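Local coordinates for choline/ethanolamine kinase family protein (PDB 3DXQ) that belongs to the choline/ethanolamine kinase family and probably transfers phosphate to ethanolamine or a related small alcohol, at residues 114-128 and 197-209. Sequence-based numbering, arbitrary orientation.
Sequences FRKLHGSGAVFPFRF and WEYSGMNDPLWDL
D208 OD2 is gripped by two donors, H118 NE2 at 3.0 Å and the backbone N of H177, while OD1 accepts from the backbone N of C178, illustrating how a buried carboxylate can tie distant parts of a chain together. D208 OD2 lies close to the H118 ring plane and is met on its anti side, 34° out of the carboxylate plane. The imidazole is held at both nitrogens, ND1 being hydrogen-bonded to Y230 OH, while P205 CB covers one ring face. D208 CB sits over the F114 ring face, 3.9 Å from its centroid, and L209 CD1 reaches F114 CD2.

Further along, M202 N donates to F126 O and F128 N to M202 O, a single bridge of parallel pattern about R127. With CG anti to its backbone N (chi1 -174°), F128 runs alongside N203 and sets its CZ end over a face of W207, the two rings inclined obliquely, 44° between F128 and the five-membered ring. F124 receives S200 CB over one face.

An aspartate near the start of a C-lobe helix, bonded to the backbone of the histidine-containing loop, is consistent with the protein-kinase-like fold, where such a residue braces the catalytic loop.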
# COMPACT_ATOMS: atom_id res chain seq x y z
N PHE A 114 -3.35 -3.24 -11.07
CA PHE A 114 -4.54 -3.06 -10.27
C PHE A 114 -5.76 -3.59 -11.02
O PHE A 114 -6.64 -4.25 -10.46
CB PHE A 114 -4.78 -1.59 -9.93
CG PHE A 114 -3.85 -1.04 -8.89
CD1 PHE A 114 -3.48 -1.79 -7.78
CD2 PHE A 114 -3.43 0.27 -8.96
CE1 PHE A 114 -2.64 -1.24 -6.81
CE2 PHE A 114 -2.60 0.82 -7.99
CZ PHE A 114 -2.22 0.07 -6.91
N ARG A 115 -5.82 -3.29 -12.31
CA ARG A 115 -6.97 -3.66 -13.11
C ARG A 115 -7.17 -5.16 -13.10
O ARG A 115 -8.29 -5.65 -12.99
CB ARG A 115 -6.79 -3.19 -14.54
CG ARG A 115 -8.00 -3.36 -15.44
CD ARG A 115 -7.73 -2.62 -16.71
NE ARG A 115 -8.69 -2.84 -17.77
CZ ARG A 115 -8.58 -2.34 -18.99
NH1 ARG A 115 -7.55 -1.57 -19.31
NH2 ARG A 115 -9.49 -2.61 -19.90
N LYS A 116 -6.06 -5.88 -13.24
CA LYS A 116 -6.07 -7.32 -13.22
C LYS A 116 -6.52 -7.80 -11.85
O LYS A 116 -7.33 -8.74 -11.76
CB LYS A 116 -4.69 -7.86 -13.55
CG LYS A 116 -4.71 -9.34 -13.95
CD LYS A 116 -3.37 -9.72 -14.61
CE LYS A 116 -3.21 -11.20 -14.83
NZ LYS A 116 -1.79 -11.46 -15.11
N LEU A 117 -6.00 -7.14 -10.81
CA LEU A 117 -6.31 -7.51 -9.43
C LEU A 117 -7.76 -7.33 -9.12
O LEU A 117 -8.42 -8.28 -8.73
CB LEU A 117 -5.48 -6.67 -8.44
CG LEU A 117 -5.82 -6.83 -6.95
CD1 LEU A 117 -5.59 -8.28 -6.52
CD2 LEU A 117 -5.03 -5.84 -6.06
N HIS A 118 -8.25 -6.11 -9.27
CA HIS A 118 -9.64 -5.78 -8.93
C HIS A 118 -10.62 -6.54 -9.79
O HIS A 118 -11.67 -6.95 -9.34
CB HIS A 118 -9.88 -4.29 -9.05
CG HIS A 118 -9.01 -3.46 -8.15
ND1 HIS A 118 -8.73 -2.14 -8.40
CD2 HIS A 118 -8.33 -3.78 -7.03
CE1 HIS A 118 -7.93 -1.68 -7.46
NE2 HIS A 118 -7.67 -2.65 -6.61
N GLY A 119 -10.26 -6.76 -11.03
CA GLY A 119 -11.08 -7.53 -11.96
C GLY A 119 -10.98 -9.02 -11.81
O GLY A 119 -11.64 -9.74 -12.56
N SER A 120 -10.18 -9.50 -10.86
CA SER A 120 -9.99 -10.95 -10.65
C SER A 120 -11.08 -11.61 -9.79
O SER A 120 -12.03 -10.98 -9.34
CB SER A 120 -8.64 -11.22 -9.98
OG SER A 120 -8.68 -10.86 -8.61
N GLY A 121 -10.92 -12.90 -9.56
CA GLY A 121 -11.83 -13.62 -8.68
C GLY A 121 -11.28 -13.69 -7.27
O GLY A 121 -11.88 -14.33 -6.40
N ALA A 122 -10.13 -13.04 -7.04
CA ALA A 122 -9.54 -12.97 -5.71
C ALA A 122 -10.61 -12.64 -4.69
O ALA A 122 -11.42 -11.77 -4.94
CB ALA A 122 -8.46 -11.89 -5.68
N VAL A 123 -10.61 -13.34 -3.55
CA VAL A 123 -11.50 -13.07 -2.42
C VAL A 123 -10.67 -12.87 -1.17
O VAL A 123 -10.00 -13.81 -0.75
CB VAL A 123 -12.45 -14.24 -2.13
CG1 VAL A 123 -13.20 -14.00 -0.82
CG2 VAL A 123 -13.42 -14.44 -3.30
N PHE A 124 -10.71 -11.67 -0.59
CA PHE A 124 -9.97 -11.37 0.64
C PHE A 124 -10.95 -11.39 1.80
O PHE A 124 -12.04 -10.85 1.69
CB PHE A 124 -9.24 -10.02 0.58
CG PHE A 124 -8.19 -9.90 -0.52
CD1 PHE A 124 -7.58 -11.01 -1.09
CD2 PHE A 124 -7.74 -8.63 -0.90
CE1 PHE A 124 -6.58 -10.87 -2.07
CE2 PHE A 124 -6.76 -8.46 -1.86
CZ PHE A 124 -6.17 -9.59 -2.46
N PRO A 125 -10.55 -11.99 2.93
CA PRO A 125 -11.48 -12.23 4.04
C PRO A 125 -11.89 -11.02 4.84
O PRO A 125 -12.96 -11.03 5.43
CB PRO A 125 -10.68 -13.16 4.96
CG PRO A 125 -9.27 -12.81 4.71
CD PRO A 125 -9.18 -12.46 3.26
N PHE A 126 -11.05 -10.00 4.90
CA PHE A 126 -11.35 -8.86 5.74
C PHE A 126 -11.72 -7.62 4.95
O PHE A 126 -11.34 -7.48 3.81
CB PHE A 126 -10.19 -8.60 6.70
CG PHE A 126 -9.87 -9.79 7.59
CD1 PHE A 126 -10.88 -10.53 8.20
CD2 PHE A 126 -8.54 -10.15 7.84
CE1 PHE A 126 -10.58 -11.62 9.03
CE2 PHE A 126 -8.23 -11.24 8.68
CZ PHE A 126 -9.25 -11.96 9.26
N ARG A 127 -12.50 -6.77 5.58
CA ARG A 127 -13.01 -5.55 4.99
C ARG A 127 -12.08 -4.42 5.44
O ARG A 127 -11.73 -4.35 6.61
CB ARG A 127 -14.45 -5.32 5.49
CG ARG A 127 -15.10 -4.01 5.11
CD ARG A 127 -15.55 -3.98 3.66
NE ARG A 127 -16.23 -2.72 3.32
CZ ARG A 127 -15.63 -1.61 2.87
NH1 ARG A 127 -14.31 -1.54 2.71
NH2 ARG A 127 -16.37 -0.54 2.59
N PHE A 128 -11.67 -3.56 4.52
CA PHE A 128 -10.82 -2.43 4.85
C PHE A 128 -11.71 -1.36 5.47
O PHE A 128 -12.69 -0.96 4.87
CB PHE A 128 -10.11 -1.90 3.61
CG PHE A 128 -9.10 -0.82 3.89
CD1 PHE A 128 -7.82 -1.14 4.32
CD2 PHE A 128 -9.45 0.52 3.75
CE1 PHE A 128 -6.89 -0.14 4.59
CE2 PHE A 128 -8.52 1.52 4.01
CZ PHE A 128 -7.24 1.19 4.43
N TRP A 197 1.21 -8.43 0.97
CA TRP A 197 -0.25 -8.39 1.05
C TRP A 197 -0.77 -8.38 2.46
O TRP A 197 -1.92 -8.70 2.69
CB TRP A 197 -0.81 -9.59 0.28
CG TRP A 197 -0.39 -9.54 -1.14
CD1 TRP A 197 0.77 -10.01 -1.66
CD2 TRP A 197 -1.09 -8.92 -2.23
NE1 TRP A 197 0.83 -9.75 -3.01
CE2 TRP A 197 -0.30 -9.07 -3.38
CE3 TRP A 197 -2.32 -8.25 -2.34
CZ2 TRP A 197 -0.69 -8.60 -4.62
CZ3 TRP A 197 -2.70 -7.78 -3.58
CH2 TRP A 197 -1.90 -7.95 -4.70
N GLU A 198 0.06 -7.96 3.39
CA GLU A 198 -0.35 -7.99 4.80
C GLU A 198 -1.53 -7.08 5.17
O GLU A 198 -2.27 -7.38 6.11
CB GLU A 198 0.85 -7.72 5.72
CG GLU A 198 1.43 -6.33 5.58
CD GLU A 198 2.81 -6.22 6.20
OE1 GLU A 198 2.98 -6.62 7.38
OE2 GLU A 198 3.72 -5.72 5.49
N TYR A 199 -1.72 -5.98 4.43
CA TYR A 199 -2.83 -5.06 4.71
C TYR A 199 -4.03 -5.25 3.76
O TYR A 199 -4.97 -4.45 3.77
CB TYR A 199 -2.36 -3.61 4.64
CG TYR A 199 -1.31 -3.21 5.65
CD1 TYR A 199 -1.68 -2.67 6.89
CD2 TYR A 199 0.03 -3.30 5.35
CE1 TYR A 199 -0.71 -2.27 7.82
CE2 TYR A 199 1.00 -2.92 6.25
CZ TYR A 199 0.63 -2.40 7.48
OH TYR A 199 1.63 -2.02 8.35
N SER A 200 -4.01 -6.30 2.95
CA SER A 200 -5.05 -6.56 1.96
C SER A 200 -6.40 -6.65 2.59
O SER A 200 -6.51 -7.00 3.75
CB SER A 200 -4.79 -7.88 1.23
OG SER A 200 -3.55 -7.87 0.57
N GLY A 201 -7.42 -6.34 1.78
CA GLY A 201 -8.82 -6.40 2.20
C GLY A 201 -9.78 -5.98 1.08
O GLY A 201 -9.36 -5.49 0.02
N MSE A 202 -11.08 -6.18 1.30
CA MSE A 202 -12.08 -5.70 0.36
C MSE A 202 -12.12 -4.20 0.64
O MSE A 202 -12.07 -3.79 1.80
CB MSE A 202 -13.44 -6.34 0.63
CG MSE A 202 -13.45 -7.85 0.55
SE MSE A 202 -12.65 -8.48 -1.14
CE MSE A 202 -14.00 -7.71 -2.40
N ASN A 203 -12.20 -3.39 -0.42
CA ASN A 203 -12.14 -1.95 -0.31
C ASN A 203 -12.65 -1.29 -1.60
O ASN A 203 -12.96 -1.97 -2.59
CB ASN A 203 -10.67 -1.56 -0.07
CG ASN A 203 -10.51 -0.14 0.48
OD1 ASN A 203 -11.47 0.58 0.70
ND2 ASN A 203 -9.27 0.25 0.70
N ASP A 204 -12.79 0.03 -1.55
CA ASP A 204 -13.07 0.83 -2.74
C ASP A 204 -11.81 0.76 -3.60
O ASP A 204 -10.77 1.24 -3.17
CB ASP A 204 -13.34 2.27 -2.32
CG ASP A 204 -13.72 3.16 -3.46
OD1 ASP A 204 -13.54 2.77 -4.64
OD2 ASP A 204 -14.20 4.28 -3.15
N PRO A 205 -11.90 0.15 -4.80
CA PRO A 205 -10.75 -0.04 -5.65
C PRO A 205 -9.90 1.21 -5.84
O PRO A 205 -8.69 1.09 -6.00
CB PRO A 205 -11.38 -0.44 -7.00
CG PRO A 205 -12.81 -0.12 -6.89
CD PRO A 205 -13.12 -0.33 -5.45
N LEU A 206 -10.53 2.38 -5.84
CA LEU A 206 -9.80 3.63 -6.03
C LEU A 206 -8.94 4.04 -4.84
O LEU A 206 -8.19 5.03 -4.91
CB LEU A 206 -10.74 4.77 -6.46
CG LEU A 206 -11.48 4.47 -7.76
CD1 LEU A 206 -12.09 5.72 -8.35
CD2 LEU A 206 -10.56 3.76 -8.78
N TRP A 207 -9.05 3.31 -3.73
CA TRP A 207 -8.16 3.59 -2.61
C TRP A 207 -6.74 3.22 -3.02
O TRP A 207 -5.79 3.93 -2.68
CB TRP A 207 -8.53 2.79 -1.38
CG TRP A 207 -7.42 2.74 -0.42
CD1 TRP A 207 -6.39 1.84 -0.40
CD2 TRP A 207 -7.19 3.64 0.67
NE1 TRP A 207 -5.54 2.12 0.64
CE2 TRP A 207 -6.01 3.22 1.32
CE3 TRP A 207 -7.87 4.75 1.16
CZ2 TRP A 207 -5.49 3.87 2.42
CZ3 TRP A 207 -7.36 5.41 2.26
CH2 TRP A 207 -6.17 4.97 2.88
N ASP A 208 -6.60 2.10 -3.72
CA ASP A 208 -5.31 1.63 -4.20
C ASP A 208 -4.65 2.65 -5.11
O ASP A 208 -3.44 2.94 -4.97
CB ASP A 208 -5.46 0.28 -4.96
CG ASP A 208 -5.50 -0.93 -4.01
OD1 ASP A 208 -5.33 -0.75 -2.77
OD2 ASP A 208 -5.67 -2.06 -4.52
N LEU A 209 -5.43 3.18 -6.05
CA LEU A 209 -4.93 4.21 -6.98
C LEU A 209 -4.50 5.46 -6.22
O LEU A 209 -3.42 5.99 -6.47
CB LEU A 209 -5.95 4.57 -8.08
CG LEU A 209 -5.98 3.55 -9.24
CD1 LEU A 209 -6.41 2.14 -8.82
CD2 LEU A 209 -6.86 4.01 -10.39